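Local coordinates for aminopeptidase-like protein (Chaetomium thermophilum, PDB 5JM6) that probably acts as a zinc-dependent aminopeptidase of the M18 family and assembles as a dodecamer linked to the Cvt pathway of selective autophagy, at residues A[100-105]-A[321-326]; A[82-87]-A[316-321]; A[119-124]-A[363-368]. All blocks are in the same frame, centred on the assembly; numbering follows the deposited sequence.

Overall arrangement
From the N terminus, the chain passes in turn through 82-87, 100-105 and 119-124, around the first strands of the large mixed sheet, before any of the three loops closes. Helix 305-320 then returns: its last turn closes contact 2 at 316-321, and the loop just after it closes contact 1 at 321-326, the two sharing Ala321. Contact 3 closes last, at 363-368 on helix 353-368. All three loops therefore cross and none lies within another. Contacts 1 and 2 are further joined by the neighbouring strands 85-86 and 102-107, while Gln119 of contact 3 packs against Pro325 and Gly100 of contact 1. Together they tie the 85-86 side of the sheet and its loops to helix 305-320, the loop after it and helix 353-368.

Contact 1 (A[100-105]-A[321-326]); sequences GGKYFT and AKRAPT
Lys102 and Arg323 use the same first torsion: each CG stands anti to the carbonyl carbon and beside the backbone N (chi1 -48° in Lys102, -53° in Arg323), and each chain then bends at chi3. The two side chains cross at about a right angle. They meet through their methylenes, with Lys102 CD 3.9 Å from Arg323 CD. The charged ends stay apart, Lys102 NZ lying 4.9 Å from Arg323 NE; the ammonium has its own hydrogen-bond partner in Ala82 O, which may partly offset the nearby like charge. The guanidinium as modelled reaches toward the turn at Gly100 and Gly101, ahead of the strand. The modelled approach of NH1 to the Gly100 carbonyl is implausibly tight, so the exact placement of the guanidinium is doubtful. Gly100 has a positive phi of 82°, where a side chain would press on the preceding carbonyl. This is a small surface contact, burying 124 Å² in all, and it lies away from the zinc sites. It joins the beginning of a strand to a connecting loop of the M18 fold. Gly100 and Gly101 pair through their backbones with Val117 of strand 111-117, and strand 102-107 continues between that strand and strand 85-86. On the other side of the contact, 321-326 leads from helix 305-320 into strand 330-336, the neighbour of strand 111-117 in the same sheet.

Contact 2 (A[82-87]-A[316-321]); sequences AGYVEL and MALLHA
Ala82 and Tyr84, the residues before and after Gly83 of a Schellman motif, lean on Leu318 and Leu319. Gly83, with a positive phi of 92°, ends helix 68-81 and turns the chain toward strand 85-86. The end of helix 68-81 thereby lies against the last part of helix 305-320, beside the mixed sheet of the M18 fold. Apolar packing carries the contact. The Tyr84 ring lies obliquely to both leucines: its CE1 is 4.1 Å from Leu319 CD2, and CE2 is 4.5 Å from Leu318 CD2. Leu318 has CG anti to its own backbone N (chi1 -173°), which brings Leu318 CG to 3.7 Å from Tyr84 OH. In Leu319 CG is instead anti to the carbonyl carbon (chi1 -70°), and the side chain runs out to the ring through its CD2 methyl. The tyrosine therefore rests against two adjacent leucines of one turn. Polar groups contribute little across the interface: Tyr84 OH is 3.9 Å from Leu318 O, which is not a hydrogen bond, and that carbonyl instead accepts Ala321 N from the same segment. Around this pair, Tyr84 also touches Thr116 and Leu318 touches Ala114, both on strand 111-117, so the sheet adjoins the same apolar patch. Helix 305-320 meets helix 495-514 through Ala317 and Ala321, and carries the zinc ligand Asp306 near its start, well away from this contact. At the margin Ala82 CB sits 4.3 Å from Leu319 CD2, the methyl that also meets Tyr84 CE1.

Contact 3 (A[119-124]-A[363-368]); sequences QAYKPG and ESFCSS
Pro123 and Phe365 bring the backbones nearest, CA to CA 6.3 Å, where the irregular loop between strands 111-117 and 127-133 passes the last turns of helix 353-368. Tyr121 and Phe365 form a T-shaped (edge-to-face) pair, with ring centroids 5.0 Å apart and planes at 70°. The edge belongs to the tyrosine. Its CE2 stands over one face of the phenylalanine, offset toward the rim and 3.7 Å from Phe365 CG, while the adjoining Tyr121 CD2 reaches Phe365 CD1 at 4.0 Å. The first torsion of Tyr121 (chi1 -180°) puts CG anti to the backbone N and extends the ring toward the helix; in Phe365 CG is anti to the carbonyl carbon (chi1 -77°), which places the ring where one face meets that edge. Pro123 packs on the backbone and CB of Phe365. Its CG is 3.7 Å from Phe365 O and 4.1 Å from Phe365 CB, and its CB approaches Cys366 SG at 4.3 Å. Phe365 O is hydrogen-bonded to Asn369 ND2, so the carbonyl beside the proline ring has a polar partner. Leu362, one turn earlier in the helix, also touches Tyr121 and Pro123, and Leu97 packs on Phe365. With an alanine in place of Phe365, the Tyr121 edge would probably face a gap and the tyrosine would lose one of the surfaces that hold its ring. Glu363, on the same helix, packs on Pro375 of a second subunit, placing the contact near a subunit boundary of the dodecamer. The side chains meet through carbon and sulfur atoms, so the loop is held to the helix mainly by aromatic and apolar packing, with no charge pairing involved.

Contact 1 (A[100-105]-A[321-326])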
loop_
_atom_site.group_PDB
_atom_site.type_symbol
_atom_site.label_atom_id
_atom_site.label_comp_id
_atom_site.label_asym_id
_atom_site.label_seq_id
_atom_site.Cartn_x
_atom_site.Cartn_y
_atom_site.Cartn_z
ATOM N N GLY A 100 45.136 11.271 -55.027
ATOM C CA GLY A 100 46.043 10.242 -54.558
ATOM C C GLY A 100 46.655 10.559 -53.205
ATOM O O GLY A 100 47.379 9.742 -52.645
ATOM N N GLY A 101 46.369 11.746 -52.676
ATOM C CA GLY A 101 46.920 12.159 -51.396
ATOM C C GLY A 101 46.210 11.520 -50.218
ATOM O O GLY A 101 45.078 11.055 -50.343
ATOM N N LYS A 102 46.881 11.486 -49.070
ATOM C CA LYS A 102 46.311 10.887 -47.864
ATOM C C LYS A 102 46.541 11.804 -46.667
ATOM O O LYS A 102 47.668 12.223 -46.406
ATOM C CB LYS A 102 46.913 9.499 -47.618
ATOM C CG LYS A 102 46.915 8.608 -48.860
ATOM C CD LYS A 102 47.470 7.218 -48.599
ATOM C CE LYS A 102 48.908 7.256 -48.118
ATOM N NZ LYS A 102 49.498 5.889 -48.099
ATOM N N TYR A 103 45.468 12.118 -45.944
ATOM C CA TYR A 103 45.522 13.165 -44.929
ATOM C C TYR A 103 44.766 12.811 -43.649
ATOM O O TYR A 103 44.012 11.838 -43.609
ATOM C CB TYR A 103 44.968 14.472 -45.507
ATOM C CG TYR A 103 45.561 14.836 -46.849
ATOM C CD1 TYR A 103 46.761 15.530 -46.937
ATOM C CD2 TYR A 103 44.927 14.474 -48.032
ATOM C CE1 TYR A 103 47.310 15.857 -48.163
ATOM C CE2 TYR A 103 45.468 14.796 -49.262
ATOM C CZ TYR A 103 46.660 15.488 -49.322
ATOM O OH TYR A 103 47.200 15.811 -50.546
ATOM N N PHE A 104 44.995 13.597 -42.601
ATOM C CA PHE A 104 44.184 13.521 -41.389
ATOM C C PHE A 104 44.186 14.846 -40.633
ATOM O O PHE A 104 45.087 15.668 -40.799
ATOM C CB PHE A 104 44.660 12.392 -40.467
ATOM C CG PHE A 104 45.971 12.667 -39.776
ATOM C CD1 PHE A 104 47.170 12.317 -40.375
ATOM C CD2 PHE A 104 46.004 13.249 -38.517
ATOM C CE1 PHE A 104 48.376 12.557 -39.740
ATOM C CE2 PHE A 104 47.206 13.494 -37.879
ATOM C CZ PHE A 104 48.393 13.142 -38.489
ATOM N N THR A 105 43.169 15.039 -39.799
ATOM C CA THR A 105 43.073 16.235 -38.970
ATOM C C THR A 105 42.569 15.863 -37.576
ATOM O O THR A 105 41.869 14.865 -37.394
ATOM C CB THR A 105 42.167 17.302 -39.634
ATOM O OG1 THR A 105 42.795 17.760 -40.836
ATOM C CG2 THR A 105 41.936 18.509 -38.726
ATOM N N ALA A 321 42.341 -0.079 -47.300
ATOM C CA ALA A 321 41.529 0.155 -48.492
ATOM C C ALA A 321 42.379 0.217 -49.761
ATOM O O ALA A 321 43.573 0.513 -49.707
ATOM C CB ALA A 321 40.724 1.436 -48.338
ATOM N N LYS A 322 41.755 -0.075 -50.899
ATOM C CA LYS A 322 42.406 0.092 -52.195
ATOM C C LYS A 322 42.717 1.557 -52.457
ATOM O O LYS A 322 41.972 2.436 -52.022
ATOM C CB LYS A 322 41.518 -0.421 -53.336
ATOM C CG LYS A 322 41.334 -1.924 -53.449
ATOM C CD LYS A 322 40.491 -2.241 -54.684
ATOM C CE LYS A 322 39.799 -3.592 -54.582
ATOM N NZ LYS A 322 38.790 -3.783 -55.666
ATOM N N ARG A 323 43.827 1.832 -53.136
ATOM C CA ARG A 323 43.873 3.037 -53.949
ATOM C C ARG A 323 44.064 2.615 -55.395
ATOM O O ARG A 323 45.194 2.513 -55.876
ATOM C CB ARG A 323 45.012 3.962 -53.514
ATOM C CG ARG A 323 45.033 4.326 -52.040
ATOM C CD ARG A 323 45.937 5.528 -51.820
ATOM N NE ARG A 323 47.244 5.332 -52.442
ATOM C CZ ARG A 323 48.006 6.313 -52.914
ATOM N NH1 ARG A 323 47.593 7.569 -52.843
ATOM N NH2 ARG A 323 49.179 6.036 -53.465
ATOM N N ALA A 324 42.962 2.506 -56.121
ATOM C CA ALA A 324 43.017 2.114 -57.517
ATOM C C ALA A 324 43.200 3.389 -58.307
ATOM O O ALA A 324 42.775 4.452 -57.859
ATOM C CB ALA A 324 41.751 1.374 -57.934
ATOM N N PRO A 325 43.846 3.304 -59.477
ATOM C CA PRO A 325 44.013 4.526 -60.269
ATOM C C PRO A 325 42.674 5.072 -60.765
ATOM O O PRO A 325 42.591 6.229 -61.172
ATOM C CB PRO A 325 44.894 4.070 -61.435
ATOM C CG PRO A 325 44.640 2.605 -61.549
ATOM C CD PRO A 325 44.427 2.125 -60.143
ATOM N N THR A 326 41.648 4.229 -60.738
ATOM C CA THR A 326 40.313 4.595 -61.195
ATOM C C THR A 326 39.348 5.009 -60.073
ATOM O O THR A 326 38.152 5.170 -60.318
ATOM C CB THR A 326 39.691 3.449 -62.009
ATOM O OG1 THR A 326 39.794 2.226 -61.272
ATOM C CG2 THR A 326 40.435 3.290 -63.327
#

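Contact 2 (A[82-87]-A[316-321])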
loop_
_atom_site.group_PDB
_atom_site.type_symbol
_atom_site.label_atom_id
_atom_site.label_comp_id
_atom_site.label_asym_id
_atom_site.label_seq_id
_atom_site.Cartn_x
_atom_site.Cartn_y
_atom_site.Cartn_z
ATOM N N ALA A 82 52.061 5.266 -42.289
ATOM C CA ALA A 82 51.516 4.850 -43.578
ATOM C C ALA A 82 51.610 5.957 -44.627
ATOM O O ALA A 82 51.177 5.778 -45.766
ATOM C CB ALA A 82 50.071 4.402 -43.416
ATOM N N GLY A 83 52.172 7.099 -44.244
ATOM C CA GLY A 83 52.389 8.187 -45.182
ATOM C C GLY A 83 51.275 9.213 -45.285
ATOM O O GLY A 83 51.152 9.892 -46.305
ATOM N N TYR A 84 50.459 9.328 -44.243
ATOM C CA TYR A 84 49.423 10.358 -44.208
ATOM C C TYR A 84 50.010 11.699 -43.776
ATOM O O TYR A 84 50.937 11.756 -42.965
ATOM C CB TYR A 84 48.277 9.958 -43.270
ATOM C CG TYR A 84 47.330 8.917 -43.836
ATOM C CD1 TYR A 84 47.769 7.629 -44.124
ATOM C CD2 TYR A 84 45.991 9.216 -44.061
ATOM C CE1 TYR A 84 46.905 6.675 -44.634
ATOM C CE2 TYR A 84 45.119 8.266 -44.570
ATOM C CZ TYR A 84 45.583 6.997 -44.854
ATOM O OH TYR A 84 44.723 6.048 -45.359
ATOM N N VAL A 85 49.462 12.775 -44.329
ATOM C CA VAL A 85 49.897 14.129 -44.015
ATOM C C VAL A 85 48.868 14.809 -43.118
ATOM O O VAL A 85 47.673 14.755 -43.392
ATOM C CB VAL A 85 50.104 14.959 -45.299
ATOM C CG1 VAL A 85 50.366 16.419 -44.968
ATOM C CG2 VAL A 85 51.236 14.378 -46.130
ATOM N N GLU A 86 49.329 15.439 -42.042
ATOM C CA GLU A 86 48.423 16.105 -41.112
ATOM C C GLU A 86 48.040 17.494 -41.604
ATOM O O GLU A 86 48.900 18.268 -42.021
ATOM C CB GLU A 86 49.055 16.212 -39.723
ATOM C CG GLU A 86 48.223 17.024 -38.741
ATOM C CD GLU A 86 48.733 16.943 -37.316
ATOM O OE1 GLU A 86 48.007 17.392 -36.404
ATOM O OE2 GLU A 86 49.854 16.434 -37.105
ATOM N N LEU A 87 46.748 17.810 -41.556
ATOM C CA LEU A 87 46.296 19.145 -41.923
ATOM C C LEU A 87 45.880 19.926 -40.681
ATOM O O LEU A 87 44.782 19.730 -40.159
ATOM C CB LEU A 87 45.130 19.051 -42.911
ATOM C CG LEU A 87 45.440 18.338 -44.229
ATOM C CD1 LEU A 87 44.169 18.044 -45.010
ATOM C CD2 LEU A 87 46.392 19.174 -45.060
ATOM N N MET A 316 41.098 0.625 -39.392
ATOM C CA MET A 316 41.893 -0.383 -40.088
ATOM C C MET A 316 41.410 -0.584 -41.522
ATOM O O MET A 316 42.210 -0.863 -42.414
ATOM C CB MET A 316 41.868 -1.718 -39.337
ATOM C CG MET A 316 42.591 -1.708 -37.994
ATOM S SD MET A 316 44.369 -1.396 -38.094
ATOM C CE MET A 316 44.950 -2.889 -38.896
ATOM N N ALA A 317 40.107 -0.441 -41.745
ATOM C CA ALA A 317 39.563 -0.543 -43.093
ATOM C C ALA A 317 40.156 0.533 -43.994
ATOM O O ALA A 317 40.521 0.262 -45.137
ATOM C CB ALA A 317 38.056 -0.441 -43.071
ATOM N N LEU A 318 40.255 1.754 -43.474
ATOM C CA LEU A 318 40.857 2.842 -44.233
ATOM C C LEU A 318 42.311 2.522 -44.569
ATOM O O LEU A 318 42.735 2.671 -45.713
ATOM C CB LEU A 318 40.771 4.159 -43.462
ATOM C CG LEU A 318 41.231 5.393 -44.241
ATOM C CD1 LEU A 318 40.404 5.557 -45.507
ATOM C CD2 LEU A 318 41.143 6.639 -43.378
ATOM N N LEU A 319 43.068 2.069 -43.573
ATOM C CA LEU A 319 44.469 1.720 -43.790
ATOM C C LEU A 319 44.630 0.586 -44.802
ATOM O O LEU A 319 45.649 0.499 -45.485
ATOM C CB LEU A 319 45.143 1.328 -42.470
ATOM C CG LEU A 319 45.395 2.424 -41.433
ATOM C CD1 LEU A 319 46.237 1.881 -40.287
ATOM C CD2 LEU A 319 46.062 3.639 -42.063
ATOM N N HIS A 320 43.640 -0.297 -44.874
ATOM C CA HIS A 320 43.701 -1.439 -45.785
ATOM C C HIS A 320 42.922 -1.256 -47.092
ATOM O O HIS A 320 42.839 -2.183 -47.898
ATOM C CB HIS A 320 43.223 -2.699 -45.065
ATOM C CG HIS A 320 44.210 -3.233 -44.075
ATOM N ND1 HIS A 320 44.986 -4.344 -44.321
ATOM C CD2 HIS A 320 44.561 -2.796 -42.841
ATOM C CE1 HIS A 320 45.766 -4.576 -43.280
ATOM N NE2 HIS A 320 45.527 -3.651 -42.367
ATOM N N ALA A 321 42.341 -0.079 -47.300
ATOM C CA ALA A 321 41.529 0.155 -48.492
ATOM C C ALA A 321 42.379 0.217 -49.761
ATOM O O ALA A 321 43.573 0.513 -49.707
ATOM C CB ALA A 321 40.724 1.436 -48.338
#

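Contact 3 (A[119-124]-A[363-368])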
loop_
_atom_site.group_PDB
_atom_site.type_symbol
_atom_site.label_atom_id
_atom_site.label_comp_id
_atom_site.label_asym_id
_atom_site.label_seq_id
_atom_site.Cartn_x
_atom_site.Cartn_y
_atom_site.Cartn_z
ATOM N N GLN A 119 42.641 9.002 -57.100
ATOM C CA GLN A 119 43.429 9.598 -58.176
ATOM C C GLN A 119 42.553 10.149 -59.294
ATOM O O GLN A 119 42.981 11.010 -60.061
ATOM C CB GLN A 119 44.405 8.581 -58.764
ATOM C CG GLN A 119 45.442 8.060 -57.797
ATOM C CD GLN A 119 46.221 6.898 -58.375
ATOM O OE1 GLN A 119 46.670 6.946 -59.522
ATOM N NE2 GLN A 119 46.369 5.837 -57.592
ATOM N N ALA A 120 41.337 9.626 -59.398
ATOM C CA ALA A 120 40.383 10.070 -60.408
ATOM C C ALA A 120 39.434 11.133 -59.860
ATOM O O ALA A 120 38.450 11.486 -60.510
ATOM C CB ALA A 120 39.600 8.888 -60.954
ATOM N N TYR A 121 39.703 11.607 -58.647
ATOM C CA TYR A 121 38.831 12.589 -58.009
ATOM C C TYR A 121 38.758 13.917 -58.762
ATOM O O TYR A 121 39.755 14.408 -59.294
ATOM C CB TYR A 121 39.279 12.858 -56.572
ATOM C CG TYR A 121 38.399 13.865 -55.873
ATOM C CD1 TYR A 121 37.153 13.499 -55.385
ATOM C CD2 TYR A 121 38.803 15.186 -55.719
ATOM C CE1 TYR A 121 36.335 14.414 -54.755
ATOM C CE2 TYR A 121 37.991 16.110 -55.090
ATOM C CZ TYR A 121 36.759 15.717 -54.609
ATOM O OH TYR A 121 35.945 16.631 -53.981
ATOM N N LYS A 122 37.548 14.473 -58.808
ATOM C CA LYS A 122 37.284 15.832 -59.277
ATOM C C LYS A 122 36.213 16.427 -58.368
ATOM O O LYS A 122 35.409 15.684 -57.806
ATOM C CB LYS A 122 36.801 15.854 -60.731
ATOM C CG LYS A 122 37.412 14.809 -61.641
ATOM C CD LYS A 122 36.437 14.412 -62.746
ATOM C CE LYS A 122 35.114 13.904 -62.174
ATOM N NZ LYS A 122 34.237 13.285 -63.212
ATOM N N PRO A 123 36.192 17.762 -58.220
ATOM C CA PRO A 123 35.135 18.402 -57.427
ATOM C C PRO A 123 33.738 17.996 -57.892
ATOM O O PRO A 123 33.445 18.045 -59.087
ATOM C CB PRO A 123 35.377 19.894 -57.661
ATOM C CG PRO A 123 36.840 19.986 -57.928
ATOM C CD PRO A 123 37.193 18.736 -58.690
ATOM N N GLY A 124 32.891 17.598 -56.948
ATOM C CA GLY A 124 31.563 17.108 -57.266
ATOM C C GLY A 124 31.437 15.607 -57.084
ATOM O O GLY A 124 30.331 15.069 -57.059
ATOM N N GLU A 363 36.634 22.946 -51.118
ATOM C CA GLU A 363 37.053 24.283 -51.529
ATOM C C GLU A 363 38.512 24.293 -51.968
ATOM O O GLU A 363 38.896 25.046 -52.863
ATOM C CB GLU A 363 36.846 25.292 -50.404
ATOM C CG GLU A 363 37.349 26.681 -50.747
ATOM C CD GLU A 363 37.796 27.447 -49.529
ATOM O OE1 GLU A 363 38.480 26.845 -48.677
ATOM O OE2 GLU A 363 37.465 28.647 -49.426
ATOM N N SER A 364 39.322 23.451 -51.334
ATOM C CA SER A 364 40.722 23.324 -51.713
ATOM C C SER A 364 40.848 22.831 -53.153
ATOM O O SER A 364 41.559 23.429 -53.957
ATOM C CB SER A 364 41.457 22.379 -50.761
ATOM O OG SER A 364 42.823 22.261 -51.118
ATOM N N PHE A 365 40.145 21.751 -53.480
ATOM C CA PHE A 365 40.198 21.211 -54.836
ATOM C C PHE A 365 39.503 22.124 -55.838
ATOM O O PHE A 365 39.789 22.068 -57.032
ATOM C CB PHE A 365 39.584 19.812 -54.888
ATOM C CG PHE A 365 40.486 18.745 -54.349
ATOM C CD1 PHE A 365 41.444 18.158 -55.159
ATOM C CD2 PHE A 365 40.386 18.337 -53.032
ATOM C CE1 PHE A 365 42.281 17.179 -54.665
ATOM C CE2 PHE A 365 41.218 17.359 -52.531
ATOM C CZ PHE A 365 42.170 16.780 -53.348
ATOM N N CYS A 366 38.595 22.964 -55.351
ATOM C CA CYS A 366 37.959 23.960 -56.207
ATOM C C CYS A 366 38.961 25.031 -56.632
ATOM O O CYS A 366 38.905 25.523 -57.758
ATOM C CB CYS A 366 36.767 24.607 -55.500
ATOM S SG CYS A 366 35.305 23.554 -55.370
ATOM N N SER A 367 39.871 25.396 -55.733
ATOM C CA SER A 367 40.928 26.343 -56.081
ATOM C C SER A 367 41.847 25.773 -57.147
ATOM O O SER A 367 42.114 26.424 -58.157
ATOM C CB SER A 367 41.750 26.738 -54.851
ATOM O OG SER A 367 41.210 27.883 -54.217
ATOM N N SER A 368 42.322 24.554 -56.914
ATOM C CA SER A 368 43.264 23.900 -57.814
ATOM C C SER A 368 42.740 23.838 -59.245
ATOM O O SER A 368 43.493 24.000 -60.203
ATOM C CB SER A 368 43.577 22.488 -57.314
ATOM O OG SER A 368 44.007 22.509 -55.963
#